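Alkylpurine DNA glycosylase AlkC (Pseudomonas fluorescens, PDB 5VHV) probably excises alkylated purine bases from damaged DNA as a repair glycosylase that works without flipping the damaged nucleotide out of the helix. Local coordinates at residues 28-39 against 52-61; 8-17 against 80-88. All coordinates share one frame; numbering follows the deposited sequence.

Contact 1 (28-39 against 52-61); sequences FDAKGFLKHAKA and RVSESLHAVI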
loop_
_atom_site.group_PDB
_atom_site.type_symbol
_atom_site.label_atom_id
_atom_site.label_comp_id
_atom_site.label_asym_id
_atom_site.label_seq_id
_atom_site.Cartn_x
_atom_site.Cartn_y
_atom_site.Cartn_z
ATOM N N PHE A 28 -19.262 28.677 -17.349
ATOM C CA PHE A 28 -19.364 27.235 -17.128
ATOM C C PHE A 28 -20.818 26.783 -17.097
ATOM O O PHE A 28 -21.666 27.395 -16.438
ATOM C CB PHE A 28 -18.687 26.881 -15.802
ATOM C CG PHE A 28 -18.723 25.388 -15.443
ATOM C CD1 PHE A 28 -18.188 24.421 -16.288
ATOM C CD2 PHE A 28 -19.286 24.971 -14.233
ATOM C CE1 PHE A 28 -18.216 23.051 -15.943
ATOM C CE2 PHE A 28 -19.320 23.612 -13.881
ATOM C CZ PHE A 28 -18.781 22.653 -14.736
ATOM N N ASP A 29 -21.095 25.669 -17.777
ATOM C CA ASP A 29 -22.436 25.080 -17.795
ATOM C C ASP A 29 -22.610 24.229 -16.534
ATOM O O ASP A 29 -22.580 23.001 -16.554
ATOM C CB ASP A 29 -22.632 24.269 -19.071
ATOM C CG ASP A 29 -24.016 23.638 -19.178
ATOM O OD1 ASP A 29 -24.904 23.958 -18.367
ATOM O OD2 ASP A 29 -24.214 22.799 -20.083
ATOM N N ALA A 30 -22.797 24.915 -15.398
ATOM C CA ALA A 30 -22.906 24.191 -14.133
ATOM C C ALA A 30 -24.129 23.283 -14.118
ATOM O O ALA A 30 -24.073 22.157 -13.604
ATOM C CB ALA A 30 -22.967 25.169 -12.956
ATOM N N LYS A 31 -25.247 23.766 -14.665
ATOM C CA LYS A 31 -26.472 22.973 -14.684
ATOM C C LYS A 31 -26.279 21.696 -15.489
ATOM O O LYS A 31 -26.725 20.621 -15.078
ATOM C CB LYS A 31 -27.615 23.817 -15.254
ATOM C CG LYS A 31 -28.886 23.067 -15.586
ATOM C CD LYS A 31 -30.031 24.060 -15.865
ATOM C CE LYS A 31 -30.826 23.673 -17.098
ATOM N NZ LYS A 31 -31.950 24.627 -17.382
ATOM N N GLY A 32 -25.621 21.799 -16.648
ATOM C CA GLY A 32 -25.351 20.615 -17.447
ATOM C C GLY A 32 -24.375 19.675 -16.770
ATOM O O GLY A 32 -24.526 18.452 -16.841
ATOM N N PHE A 33 -23.374 20.235 -16.085
ATOM C CA PHE A 33 -22.411 19.415 -15.363
ATOM C C PHE A 33 -23.104 18.600 -14.290
ATOM O O PHE A 33 -22.882 17.387 -14.170
ATOM C CB PHE A 33 -21.326 20.301 -14.757
ATOM C CG PHE A 33 -20.509 19.619 -13.688
ATOM C CD1 PHE A 33 -19.468 18.769 -14.030
ATOM C CD2 PHE A 33 -20.765 19.855 -12.346
ATOM C CE1 PHE A 33 -18.710 18.159 -13.049
ATOM C CE2 PHE A 33 -20.015 19.233 -11.361
ATOM C CZ PHE A 33 -18.983 18.379 -11.726
ATOM N N LEU A 34 -23.964 19.257 -13.501
ATOM C CA LEU A 34 -24.639 18.567 -12.413
ATOM C C LEU A 34 -25.587 17.503 -12.949
ATOM O O LEU A 34 -25.646 16.390 -12.407
ATOM C CB LEU A 34 -25.388 19.586 -11.536
ATOM C CG LEU A 34 -24.462 20.470 -10.676
ATOM C CD1 LEU A 34 -25.249 21.596 -10.026
ATOM C CD2 LEU A 34 -23.742 19.654 -9.611
ATOM N N LYS A 35 -26.332 17.821 -14.014
ATOM C CA LYS A 35 -27.224 16.832 -14.603
ATOM C C LYS A 35 -26.448 15.587 -15.023
ATOM O O LYS A 35 -26.864 14.452 -14.756
ATOM C CB LYS A 35 -27.959 17.426 -15.801
ATOM C CG LYS A 35 -28.950 16.469 -16.421
ATOM C CD LYS A 35 -29.703 17.135 -17.572
ATOM C CE LYS A 35 -30.733 16.208 -18.192
ATOM N NZ LYS A 35 -31.365 16.852 -19.381
ATOM N N HIS A 36 -25.311 15.791 -15.692
ATOM C CA HIS A 36 -24.497 14.682 -16.192
ATOM C C HIS A 36 -23.884 13.878 -15.051
ATOM O O HIS A 36 -23.875 12.639 -15.078
ATOM C CB HIS A 36 -23.411 15.266 -17.102
ATOM C CG HIS A 36 -22.699 14.262 -17.962
ATOM N ND1 HIS A 36 -21.778 13.382 -17.452
ATOM C CD2 HIS A 36 -22.752 14.017 -19.295
ATOM C CE1 HIS A 36 -21.286 12.642 -18.424
ATOM N NE2 HIS A 36 -21.851 13.011 -19.558
ATOM N N ALA A 37 -23.346 14.566 -14.048
ATOM C CA ALA A 37 -22.651 13.887 -12.962
ATOM C C ALA A 37 -23.608 13.109 -12.057
ATOM O O ALA A 37 -23.235 12.047 -11.536
ATOM C CB ALA A 37 -21.870 14.905 -12.140
ATOM N N LYS A 38 -24.841 13.591 -11.887
ATOM C CA LYS A 38 -25.746 13.015 -10.901
ATOM C C LYS A 38 -26.470 11.772 -11.387
ATOM O O LYS A 38 -27.071 11.067 -10.566
ATOM C CB LYS A 38 -26.770 14.071 -10.457
ATOM C CG LYS A 38 -26.131 15.136 -9.594
ATOM C CD LYS A 38 -27.150 15.996 -8.844
ATOM C CE LYS A 38 -27.959 16.861 -9.752
ATOM N NZ LYS A 38 -28.893 17.754 -8.965
ATOM N N ALA A 39 -26.433 11.481 -12.683
ATOM C CA ALA A 39 -27.252 10.404 -13.232
ATOM C C ALA A 39 -26.756 9.060 -12.708
ATOM O O ALA A 39 -25.635 8.635 -13.011
ATOM C CB ALA A 39 -27.225 10.453 -14.759
ATOM N N ARG A 52 -16.442 9.949 -13.043
ATOM C CA ARG A 52 -17.629 10.621 -13.567
ATOM C C ARG A 52 -17.467 12.141 -13.556
ATOM O O ARG A 52 -17.863 12.811 -14.513
ATOM C CB ARG A 52 -18.859 10.199 -12.777
ATOM C CG ARG A 52 -20.168 10.954 -13.143
ATOM C CD ARG A 52 -20.683 10.629 -14.547
ATOM N NE ARG A 52 -21.239 9.278 -14.655
ATOM C CZ ARG A 52 -22.443 8.918 -14.240
ATOM N NH1 ARG A 52 -23.235 9.813 -13.663
ATOM N NH2 ARG A 52 -22.859 7.665 -14.384
ATOM N N VAL A 53 -16.843 12.704 -12.516
ATOM C CA VAL A 53 -16.668 14.158 -12.472
ATOM C C VAL A 53 -15.852 14.632 -13.674
ATOM O O VAL A 53 -16.179 15.629 -14.321
ATOM C CB VAL A 53 -16.015 14.591 -11.148
ATOM C CG1 VAL A 53 -15.617 16.056 -11.209
ATOM C CG2 VAL A 53 -16.970 14.340 -9.973
ATOM N N SER A 54 -14.763 13.933 -13.973
ATOM C CA SER A 54 -13.933 14.279 -15.122
ATOM C C SER A 54 -14.710 14.166 -16.428
ATOM O O SER A 54 -14.641 15.059 -17.289
ATOM C CB SER A 54 -12.693 13.375 -15.142
ATOM O OG SER A 54 -12.015 13.412 -16.379
ATOM N N GLU A 55 -15.468 13.080 -16.592
ATOM C CA GLU A 55 -16.266 12.892 -17.796
ATOM C C GLU A 55 -17.317 13.983 -17.934
ATOM O O GLU A 55 -17.612 14.444 -19.042
ATOM C CB GLU A 55 -16.954 11.530 -17.766
ATOM C CG GLU A 55 -15.981 10.381 -17.729
ATOM C CD GLU A 55 -16.644 9.064 -17.385
ATOM O OE1 GLU A 55 -17.883 9.055 -17.244
ATOM O OE2 GLU A 55 -15.933 8.035 -17.282
ATOM N N SER A 56 -17.940 14.359 -16.820
ATOM C CA SER A 56 -18.986 15.368 -16.871
ATOM C C SER A 56 -18.415 16.714 -17.265
ATOM O O SER A 56 -19.029 17.452 -18.050
ATOM C CB SER A 56 -19.686 15.469 -15.519
ATOM O OG SER A 56 -20.242 14.219 -15.147
ATOM N N LEU A 57 -17.237 17.048 -16.737
ATOM C CA LEU A 57 -16.577 18.278 -17.157
ATOM C C LEU A 57 -16.298 18.244 -18.652
ATOM O O LEU A 57 -16.598 19.199 -19.375
ATOM C CB LEU A 57 -15.283 18.490 -16.370
ATOM C CG LEU A 57 -15.476 18.829 -14.893
ATOM C CD1 LEU A 57 -14.148 18.697 -14.168
ATOM C CD2 LEU A 57 -16.069 20.208 -14.713
ATOM N N HIS A 58 -15.735 17.135 -19.142
ATOM C CA HIS A 58 -15.438 17.046 -20.567
ATOM C C HIS A 58 -16.697 17.153 -21.416
ATOM O O HIS A 58 -16.656 17.703 -22.530
ATOM C CB HIS A 58 -14.706 15.740 -20.883
ATOM C CG HIS A 58 -14.113 15.726 -22.248
ATOM N ND1 HIS A 58 -14.815 15.326 -23.367
ATOM C CD2 HIS A 58 -12.894 16.122 -22.683
ATOM C CE1 HIS A 58 -14.037 15.460 -24.431
ATOM N NE2 HIS A 58 -12.871 15.941 -24.043
ATOM N N ALA A 59 -17.819 16.634 -20.917
ATOM C CA ALA A 59 -19.050 16.630 -21.707
ATOM C C ALA A 59 -19.637 18.029 -21.888
ATOM O O ALA A 59 -20.298 18.285 -22.899
ATOM C CB ALA A 59 -20.090 15.712 -21.072
ATOM N N VAL A 60 -19.411 18.949 -20.951
ATOM C CA VAL A 60 -20.122 20.221 -20.972
ATOM C C VAL A 60 -19.230 21.431 -21.231
ATOM O O VAL A 60 -19.771 22.535 -21.414
ATOM C CB VAL A 60 -20.934 20.429 -19.677
ATOM C CG1 VAL A 60 -21.817 19.208 -19.406
ATOM C CG2 VAL A 60 -20.035 20.727 -18.488
ATOM N N ILE A 61 -17.912 21.280 -21.278
ATOM C CA ILE A 61 -17.001 22.412 -21.439
ATOM C C ILE A 61 -16.689 22.573 -22.926
ATOM O O ILE A 61 -16.075 21.670 -23.518
ATOM C CB ILE A 61 -15.717 22.224 -20.628
ATOM C CG1 ILE A 61 -16.048 22.334 -19.134
ATOM C CG2 ILE A 61 -14.662 23.233 -21.048
ATOM C CD1 ILE A 61 -14.873 22.056 -18.181
HETATM O O HOH W 1 -19.181 24.789 -19.836
HETATM O O HOH W 2 -22.362 22.927 -22.149
#
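Phe33 is the knob that sets the tight side of this helix pair: its ring enters a hole formed by Val53, Ser56, Leu57 and Val60. Phe33 CD1 lies 3.6 Å from Ser56 CB, CE1 meets Leu57 CD2, and the carbonyl oxygen of Val53 comes at the ring edge, near its plane. With CG anti to the backbone N (chi1 164°), the ring leans off its own helix into that hole. Phe28 extends the apolar seam beside it, crossing Leu57 at about a right angle with CZ 3.7 Å from Leu57 CD2, while Ile61 CG1 sits at its ring edge. Val60 divides its branches, CG1 against the backbone of Gly32 and CG2 against Phe28 and Phe33. This knobs-into-holes packing joins consecutive helices of the N-terminal helical part, 30-38 and 46-60; the axes of 30-38 and 52-60 approach to 8.7 Å and run roughly antiparallel, at 140°. Met21 and Ala18 of helix 11-24 touch the same aromatics.

The other side is polar and more open to solvent. His36 is a second knob, among Arg52, Glu55, Ser56 and Ala59; its ND1 donates to Ser56 OG at 2.9 Å, the oxygen tilted from the ring plane. Ser56 OG in turn donates to Arg52 O at 2.8 Å. Arg52, bent at chi2 and chi3, brings NH1 to Ala39 O at 2.8 Å in a nearly straight bond (164°) lying in the guanidinium plane, with a weak bond to Ala37 O. At the far end, two waters each join Asp29 to Val60 O. The Ser56 hydroxyl giving its proton to Arg52 O is consistent with His36 ND1 carrying the hydrogen in their bond, and the Arg52 guanidinium probably offsets partial negative charge at the carbonyls of Ala37 and Ala39.

Contact 2 (8-17 against 80-88); sequences IFNVERLQHI and NSGFVSLFL. With 9B4 ((2R,5R,13R,16R)-9-(hydroxymethyl)-9-{[(2R)-2-hydroxypropoxy]methyl}-5,13-dimethyl-4,7,11,14-tetraoxaheptadecane-2,16-diol), chain L.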
loop_
_atom_site.group_PDB
_atom_site.type_symbol
_atom_site.label_atom_id
_atom_site.label_comp_id
_atom_site.label_asym_id
_atom_site.label_seq_id
_atom_site.Cartn_x
_atom_site.Cartn_y
_atom_site.Cartn_z
ATOM N N ILE A 8 -17.894 10.941 -0.160
ATOM C CA ILE A 8 -17.028 12.089 -0.405
ATOM C C ILE A 8 -17.418 12.758 -1.723
ATOM O O ILE A 8 -17.304 13.980 -1.871
ATOM C CB ILE A 8 -15.547 11.654 -0.383
ATOM C CG1 ILE A 8 -14.627 12.849 -0.172
ATOM C CG2 ILE A 8 -15.166 10.947 -1.662
ATOM C CD1 ILE A 8 -14.566 13.288 1.263
ATOM N N PHE A 9 -17.902 11.979 -2.686
ATOM C CA PHE A 9 -18.454 12.526 -3.930
ATOM C C PHE A 9 -19.988 12.514 -3.890
ATOM O O PHE A 9 -20.649 11.930 -4.749
ATOM C CB PHE A 9 -17.947 11.737 -5.138
ATOM C CG PHE A 9 -16.519 12.033 -5.535
ATOM C CD1 PHE A 9 -16.229 13.125 -6.331
ATOM C CD2 PHE A 9 -15.497 11.187 -5.179
ATOM C CE1 PHE A 9 -14.943 13.383 -6.720
ATOM C CE2 PHE A 9 -14.194 11.447 -5.568
ATOM C CZ PHE A 9 -13.932 12.541 -6.351
ATOM N N ASN A 10 -20.565 13.154 -2.875
ATOM C CA ASN A 10 -22.013 13.276 -2.797
ATOM C C ASN A 10 -22.466 14.515 -3.579
ATOM O O ASN A 10 -21.663 15.227 -4.192
ATOM C CB ASN A 10 -22.484 13.284 -1.336
ATOM C CG ASN A 10 -21.935 14.447 -0.526
ATOM O OD1 ASN A 10 -21.303 15.350 -1.059
ATOM N ND2 ASN A 10 -22.162 14.405 0.788
ATOM N N VAL A 11 -23.777 14.766 -3.599
ATOM C CA VAL A 11 -24.283 15.863 -4.428
ATOM C C VAL A 11 -23.734 17.189 -3.931
ATOM O O VAL A 11 -23.391 18.073 -4.723
ATOM C CB VAL A 11 -25.823 15.862 -4.467
ATOM C CG1 VAL A 11 -26.331 17.059 -5.247
ATOM C CG2 VAL A 11 -26.324 14.595 -5.122
ATOM N N GLU A 12 -23.628 17.342 -2.612
ATOM C CA GLU A 12 -23.077 18.567 -2.049
ATOM C C GLU A 12 -21.667 18.834 -2.578
ATOM O O GLU A 12 -21.330 19.979 -2.909
ATOM C CB GLU A 12 -23.085 18.483 -0.520
ATOM C CG GLU A 12 -24.479 18.490 0.148
ATOM C CD GLU A 12 -25.343 17.229 -0.099
ATOM O OE1 GLU A 12 -24.810 16.129 -0.401
ATOM O OE2 GLU A 12 -26.587 17.348 0.022
ATOM N N ARG A 13 -20.829 17.790 -2.671
ATOM C CA ARG A 13 -19.489 17.961 -3.236
ATOM C C ARG A 13 -19.545 18.320 -4.716
ATOM O O ARG A 13 -18.742 19.134 -5.191
ATOM C CB ARG A 13 -18.647 16.689 -3.049
ATOM C CG ARG A 13 -17.127 16.878 -3.343
ATOM C CD ARG A 13 -16.354 17.452 -2.147
ATOM N NE ARG A 13 -16.448 16.564 -0.999
ATOM C CZ ARG A 13 -15.939 16.800 0.208
ATOM N NH1 ARG A 13 -15.219 17.884 0.448
ATOM N NH2 ARG A 13 -16.139 15.924 1.185
ATOM N N LEU A 14 -20.447 17.692 -5.477
ATOM C CA LEU A 14 -20.566 18.053 -6.887
ATOM C C LEU A 14 -20.975 19.512 -7.031
ATOM O O LEU A 14 -20.486 20.218 -7.918
ATOM C CB LEU A 14 -21.565 17.141 -7.598
ATOM C CG LEU A 14 -21.281 15.637 -7.574
ATOM C CD1 LEU A 14 -22.484 14.856 -8.133
ATOM C CD2 LEU A 14 -20.004 15.324 -8.355
ATOM N N GLN A 15 -21.861 19.986 -6.154
ATOM C CA GLN A 15 -22.247 21.395 -6.189
ATOM C C GLN A 15 -21.063 22.294 -5.870
ATOM O O GLN A 15 -20.908 23.361 -6.476
ATOM C CB GLN A 15 -23.408 21.640 -5.225
ATOM C CG GLN A 15 -24.688 20.974 -5.691
ATOM C CD GLN A 15 -25.773 20.948 -4.640
ATOM O OE1 GLN A 15 -25.538 21.241 -3.461
ATOM N NE2 GLN A 15 -26.976 20.584 -5.062
ATOM N N HIS A 16 -20.212 21.878 -4.926
ATOM C CA HIS A 16 -19.005 22.644 -4.616
ATOM C C HIS A 16 -18.073 22.706 -5.821
ATOM O O HIS A 16 -17.552 23.781 -6.159
ATOM C CB HIS A 16 -18.312 22.021 -3.394
ATOM C CG HIS A 16 -16.833 22.282 -3.285
ATOM N ND1 HIS A 16 -16.308 23.488 -2.865
ATOM C CD2 HIS A 16 -15.772 21.453 -3.455
ATOM C CE1 HIS A 16 -14.987 23.402 -2.828
ATOM N NE2 HIS A 16 -14.636 22.178 -3.181
ATOM N N ILE A 17 -17.875 21.573 -6.499
ATOM C CA ILE A 17 -17.032 21.549 -7.690
ATOM C C ILE A 17 -17.592 22.498 -8.745
ATOM O O ILE A 17 -16.855 23.269 -9.374
ATOM C CB ILE A 17 -16.904 20.109 -8.232
ATOM C CG1 ILE A 17 -16.146 19.209 -7.238
ATOM C CG2 ILE A 17 -16.144 20.090 -9.572
ATOM C CD1 ILE A 17 -16.243 17.723 -7.538
ATOM N N ASN A 80 -11.626 21.581 -1.837
ATOM C CA ASN A 80 -11.530 21.389 -0.391
ATOM C C ASN A 80 -11.149 19.970 0.025
ATOM O O ASN A 80 -11.239 19.655 1.215
ATOM C CB ASN A 80 -12.847 21.787 0.286
ATOM C CG ASN A 80 -14.050 20.960 -0.165
ATOM O OD1 ASN A 80 -13.921 19.837 -0.668
ATOM N ND2 ASN A 80 -15.242 21.526 0.024
ATOM N N SER A 81 -10.699 19.127 -0.906
ATOM C CA SER A 81 -10.355 17.736 -0.611
ATOM C C SER A 81 -9.265 17.228 -1.545
ATOM O O SER A 81 -9.387 17.341 -2.767
ATOM C CB SER A 81 -11.588 16.841 -0.737
ATOM O OG SER A 81 -11.195 15.475 -0.805
ATOM N N GLY A 82 -8.226 16.625 -0.964
ATOM C CA GLY A 82 -7.174 16.023 -1.766
ATOM C C GLY A 82 -7.626 14.764 -2.494
ATOM O O GLY A 82 -7.228 14.516 -3.633
ATOM N N PHE A 83 -8.478 13.966 -1.853
ATOM C CA PHE A 83 -9.021 12.784 -2.515
ATOM C C PHE A 83 -9.926 13.179 -3.676
ATOM O O PHE A 83 -9.837 12.604 -4.766
ATOM C CB PHE A 83 -9.777 11.935 -1.494
ATOM C CG PHE A 83 -10.253 10.638 -2.047
ATOM C CD1 PHE A 83 -9.448 9.518 -2.003
ATOM C CD2 PHE A 83 -11.491 10.546 -2.656
ATOM C CE1 PHE A 83 -9.887 8.307 -2.547
ATOM C CE2 PHE A 83 -11.931 9.346 -3.191
ATOM C CZ PHE A 83 -11.122 8.228 -3.130
ATOM N N VAL A 84 -10.786 14.181 -3.479
ATOM C CA VAL A 84 -11.638 14.646 -4.573
ATOM C C VAL A 84 -10.790 15.104 -5.755
ATOM O O VAL A 84 -11.163 14.907 -6.918
ATOM C CB VAL A 84 -12.579 15.759 -4.083
ATOM C CG1 VAL A 84 -13.212 16.515 -5.261
ATOM C CG2 VAL A 84 -13.664 15.157 -3.211
ATOM N N SER A 85 -9.631 15.705 -5.480
ATOM C CA SER A 85 -8.767 16.233 -6.526
ATOM C C SER A 85 -8.200 15.158 -7.447
ATOM O O SER A 85 -7.606 15.504 -8.478
ATOM C CB SER A 85 -7.627 17.032 -5.894
ATOM O OG SER A 85 -8.180 18.095 -5.107
ATOM N N LEU A 86 -8.372 13.876 -7.126
ATOM C CA LEU A 86 -7.983 12.816 -8.061
ATOM C C LEU A 86 -8.635 12.955 -9.436
ATOM O O LEU A 86 -8.087 12.425 -10.413
ATOM C CB LEU A 86 -8.335 11.433 -7.499
ATOM C CG LEU A 86 -7.567 10.957 -6.275
ATOM C CD1 LEU A 86 -8.204 9.698 -5.675
ATOM C CD2 LEU A 86 -6.125 10.712 -6.613
ATOM N N PHE A 87 -9.778 13.642 -9.559
ATOM C CA PHE A 87 -10.369 13.733 -10.891
ATOM C C PHE A 87 -9.545 14.609 -11.823
ATOM O O PHE A 87 -9.653 14.463 -13.044
ATOM C CB PHE A 87 -11.831 14.200 -10.845
ATOM C CG PHE A 87 -12.038 15.679 -10.572
ATOM C CD1 PHE A 87 -11.876 16.617 -11.582
ATOM C CD2 PHE A 87 -12.462 16.106 -9.328
ATOM C CE1 PHE A 87 -12.078 17.970 -11.336
ATOM C CE2 PHE A 87 -12.681 17.445 -9.066
ATOM C CZ PHE A 87 -12.491 18.394 -10.078
ATOM N N LEU A 88 -8.666 15.456 -11.287
ATOM C CA LEU A 88 -7.853 16.294 -12.165
ATOM C C LEU A 88 -6.827 15.462 -12.921
ATOM O O LEU A 88 -6.801 15.522 -14.157
ATOM C CB LEU A 88 -7.208 17.422 -11.353
ATOM C CG LEU A 88 -8.217 18.357 -10.697
ATOM C CD1 LEU A 88 -7.507 19.169 -9.609
ATOM C CD2 LEU A 88 -8.836 19.239 -11.762
HETATM C C01 9B4 L . -10.483 0.544 1.967
HETATM C C02 9B4 L . -9.292 1.499 2.048
HETATM C C03 9B4 L . -9.793 2.924 1.916
HETATM C C05 9B4 L . -9.178 5.134 1.670
HETATM C C06 9B4 L . -8.246 6.209 2.219
HETATM C C07 9B4 L . -6.824 5.989 1.719
HETATM C C09 9B4 L . -5.494 5.810 -0.193
HETATM C C10 9B4 L . -5.226 6.619 -1.465
HETATM C C12 9B4 L . -5.173 8.846 -2.302
HETATM C C13 9B4 L . -4.884 10.285 -1.862
HETATM C C15 9B4 L . -5.237 11.254 -2.990
HETATM C C16 9B4 L . -6.289 6.225 -2.482
HETATM C C17 9B4 L . -8.182 6.186 3.754
HETATM C C23 9B4 L . -8.794 7.521 1.647
HETATM C C25 9B4 L . -9.305 9.396 2.870
HETATM C C26 9B4 L . -8.965 10.872 3.013
HETATM C C27 9B4 L . -7.655 11.235 2.305
HETATM C C34 9B4 L . -7.139 0.745 1.380
HETATM C C35 9B4 L . -6.029 1.499 0.666
HETATM C C37 9B4 L . -4.774 0.624 0.709
HETATM O O04 9B4 L . -8.723 3.840 1.953
HETATM O O08 9B4 L . -6.768 6.099 0.329
HETATM O O11 9B4 L . -5.286 7.996 -1.188
HETATM O O14 9B4 L . -5.656 10.607 -0.739
HETATM O O18 9B4 L . -9.444 6.199 4.373
HETATM O O24 9B4 L . -8.271 8.652 2.264
HETATM O O28 9B4 L . -10.031 11.561 2.425
HETATM O O33 9B4 L . -8.383 1.275 1.013
HETATM O O36 9B4 L . -6.421 1.765 -0.654
HETATM O O HOH W 3 -13.477 18.372 2.798
#
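Arg13 and His16 reach Asn80 and make the polar half of this contact. Arg13 NH1 donates to Asn80 OD1 at 2.6 Å, the oxygen near the guanidinium plane but the nitrogen above the amide plane; a water joins NH1 to Asn80 O. Bends at chi2 and chi3 let NE donate to Ile8 O at 2.9 Å, in the carbonyl plane. The Asn80 amide stacks on the His16 ring, their planes 8° apart with ND2 3.3 Å above the ring centre, while Asn80 N gives NE2 a weak bond.

The apolar half turns on Val84, whose N donates to Ser81 OG in an ST motif. Its CG2 makes a CH-pi contact over one face of Phe9, 4.3 Å from the centroid, and touches Arg13 CD. CG1 meets Ile17 CD1 tip to tip. Phe83 packs on Ile8 and Phe9 and, with Leu86, borders the bound 9B4. Replacing Arg13 by a leucine would probably leave Asn80 OD1 and Ile8 O without this donor and let the Asn80 amide turn freely above His16. One guanidinium thus ties the turn before helix 11-24 to the loop leading into helix 87-95, and its charge is likely to polarise the Asn80 amide.

In the fold
Contact 1 is nested along the chain inside the loop that contact 2 closes: 8-17 comes first, then 28-39 and 52-61, and finally 80-88. Their centres lie 13 Å apart, on the same side of the chain's centre, in the N-terminal helical part and apart from the later strands. Helices 11-24 and 30-38 are consecutive, and helix 46-60 packs against both. The contacts meet directly: Val53 CG2 lies 3.6 Å from Leu14 CD2, and Leu57 CD1 lies 3.6 Å from Phe87 CE1. They therefore form one continuous packed block, whose contact 2 end lies about 7 Å from the bound DNA at its nearest atom, against about 10 Å for contact 1.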